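Local structure of phosphoribosyltransferase (Thermus thermophilus, 1WD5) at residues L76-M79 with P80-R84. The protein is a predicted phosphoribosyltransferase of the type I fold, probably with glycosyltransferase activity, whose substrate is not established. Sequence-based numbering, arbitrary orientation.
Sequences LVLM and PYALR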
loop_
_atom_site.group_PDB
_atom_site.type_symbol
_atom_site.label_atom_id
_atom_site.label_comp_id
_atom_site.label_asym_id
_atom_site.label_seq_id
_atom_site.Cartn_x
_atom_site.Cartn_y
_atom_site.Cartn_z
ATOM N N LEU A 76 2.644 -16.430 -4.435
ATOM C CA LEU A 76 2.683 -16.513 -2.982
ATOM C C LEU A 76 4.095 -16.150 -2.539
ATOM O O LEU A 76 5.063 -16.783 -2.960
ATOM C CB LEU A 76 2.348 -17.932 -2.511
ATOM C CG LEU A 76 2.544 -18.244 -1.024
ATOM C CD1 LEU A 76 1.673 -17.331 -0.167
ATOM C CD2 LEU A 76 2.193 -19.706 -0.770
ATOM N N VAL A 77 4.208 -15.124 -1.702
ATOM C CA VAL A 77 5.506 -14.680 -1.204
ATOM C C VAL A 77 5.564 -14.944 0.292
ATOM O O VAL A 77 4.814 -14.354 1.071
ATOM C CB VAL A 77 5.721 -13.176 -1.469
ATOM C CG1 VAL A 77 7.069 -12.729 -0.898
ATOM C CG2 VAL A 77 5.659 -12.906 -2.966
ATOM N N LEU A 78 6.460 -15.841 0.686
ATOM C CA LEU A 78 6.598 -16.223 2.082
ATOM C C LEU A 78 7.748 -15.531 2.792
ATOM O O LEU A 78 8.772 -15.230 2.181
ATOM C CB LEU A 78 6.802 -17.735 2.178
ATOM C CG LEU A 78 5.701 -18.616 1.589
ATOM C CD1 LEU A 78 6.126 -20.074 1.624
ATOM C CD2 LEU A 78 4.419 -18.405 2.373
HETATM N N MSE A 79 7.570 -15.281 4.087
HETATM C CA MSE A 79 8.620 -14.672 4.895
HETATM C C MSE A 79 9.593 -15.807 5.244
HETATM O O MSE A 79 9.218 -16.981 5.214
HETATM C CB MSE A 79 8.027 -14.052 6.162
HETATM C CG MSE A 79 7.178 -12.805 5.899
HETATM SE SE MSE A 79 8.147 -11.381 5.318
HETATM C CE MSE A 79 8.214 -11.686 3.542
ATOM N N PRO A 80 10.850 -15.474 5.575
ATOM C CA PRO A 80 11.867 -16.480 5.916
ATOM C C PRO A 80 11.495 -17.463 7.027
ATOM O O PRO A 80 12.008 -18.579 7.073
ATOM C CB PRO A 80 13.081 -15.627 6.297
ATOM C CG PRO A 80 12.891 -14.377 5.478
ATOM C CD PRO A 80 11.415 -14.115 5.653
ATOM N N TYR A 81 10.600 -17.049 7.912
ATOM C CA TYR A 81 10.199 -17.879 9.038
ATOM C C TYR A 81 8.848 -18.577 8.896
ATOM O O TYR A 81 8.404 -19.259 9.818
ATOM C CB TYR A 81 10.200 -17.013 10.293
ATOM C CG TYR A 81 9.463 -15.698 10.105
ATOM C CD1 TYR A 81 8.070 -15.641 10.159
ATOM C CD2 TYR A 81 10.162 -14.513 9.858
ATOM C CE1 TYR A 81 7.388 -14.435 9.976
ATOM C CE2 TYR A 81 9.492 -13.303 9.672
ATOM C CZ TYR A 81 8.107 -13.272 9.735
ATOM O OH TYR A 81 7.440 -12.081 9.572
ATOM N N ALA A 82 8.201 -18.417 7.747
ATOM C CA ALA A 82 6.888 -19.017 7.523
ATOM C C ALA A 82 6.781 -20.490 7.908
ATOM O O ALA A 82 5.886 -20.878 8.665
ATOM C CB ALA A 82 6.475 -18.841 6.066
ATOM N N LEU A 83 7.688 -21.313 7.391
ATOM C CA LEU A 83 7.644 -22.742 7.684
ATOM C C LEU A 83 7.910 -23.096 9.145
ATOM O O LEU A 83 7.689 -24.235 9.561
ATOM C CB LEU A 83 8.618 -23.494 6.773
ATOM C CG LEU A 83 8.238 -23.423 5.293
ATOM C CD1 LEU A 83 9.312 -24.096 4.440
ATOM C CD2 LEU A 83 6.886 -24.102 5.092
ATOM N N ARG A 84 8.383 -22.128 9.926
ATOM C CA ARG A 84 8.649 -22.382 11.338
ATOM C C ARG A 84 7.374 -22.198 12.149
ATOM O O ARG A 84 7.315 -22.577 13.320
ATOM C CB ARG A 84 9.753 -21.455 11.866
ATOM C CG ARG A 84 11.148 -21.844 11.391
ATOM C CD ARG A 84 12.232 -21.282 12.302
ATOM N NE ARG A 84 12.501 -19.869 12.063
ATOM C CZ ARG A 84 13.242 -19.406 11.062
ATOM N NH1 ARG A 84 13.797 -20.239 10.195
ATOM N NH2 ARG A 84 13.431 -18.103 10.931
#
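CG of Tyr81 is flanked by both its backbone N and its carbonyl carbon (chi1 49°), a setting that swings the ring back over Met79, which turns its own CG to the opposite side from its carbonyl carbon. The two side chains meet at a type I beta turn, Met79 to Ala82, which leads from edge strand 76-78 of the mixed sheet into the short helix 82-85. The backbone angles of Pro80 and Tyr81 at the two corners set the turn type, and the bond from Ala82 N to Met79 O, 3.1 Å long, closes it. That bond is nearly straight at hydrogen (167°) but reaches the oxygen from well above the carbonyl plane. Tyr81 N lies about as near that oxygen, yet its angle is too poor for a bond.

Evidence for a CH-pi contact is direct: Met79 CB sits 3.9 Å from the centroid of the Tyr81 ring and 19° off its normal, thus over the face. It is displaced toward the hydroxyl-bearing end of the ring, with CZ its nearest ring atom at 3.7 Å. Met79, a selenomethionine, runs alongside Tyr81 in the same direction, and its CG approaches the hydroxyl oxygen OH. With the ring of Tyr81 cut back to the methyl of an alanine, Met79 CB and CG would probably lose the aromatic face they pack on, leaving the selenomethionine chain freer to turn. Pro80 takes the first corner, and its CD lies 3.4 Å from Met79 CB, a closeness inherent in the trans link between a residue and a following proline.

The strand side of the turn is fixed by a backbone hydrogen bond between Met79 and Leu67 of the neighbouring antiparallel strand. Leu78 and Leu83 both touch Leu91, so the strand and the short helix meet helix 88-112 at the same leucine. Across the turn, the buried methyl of Ala82 points back to the strand, where its CB meets Leu78 CB at 4.1 Å.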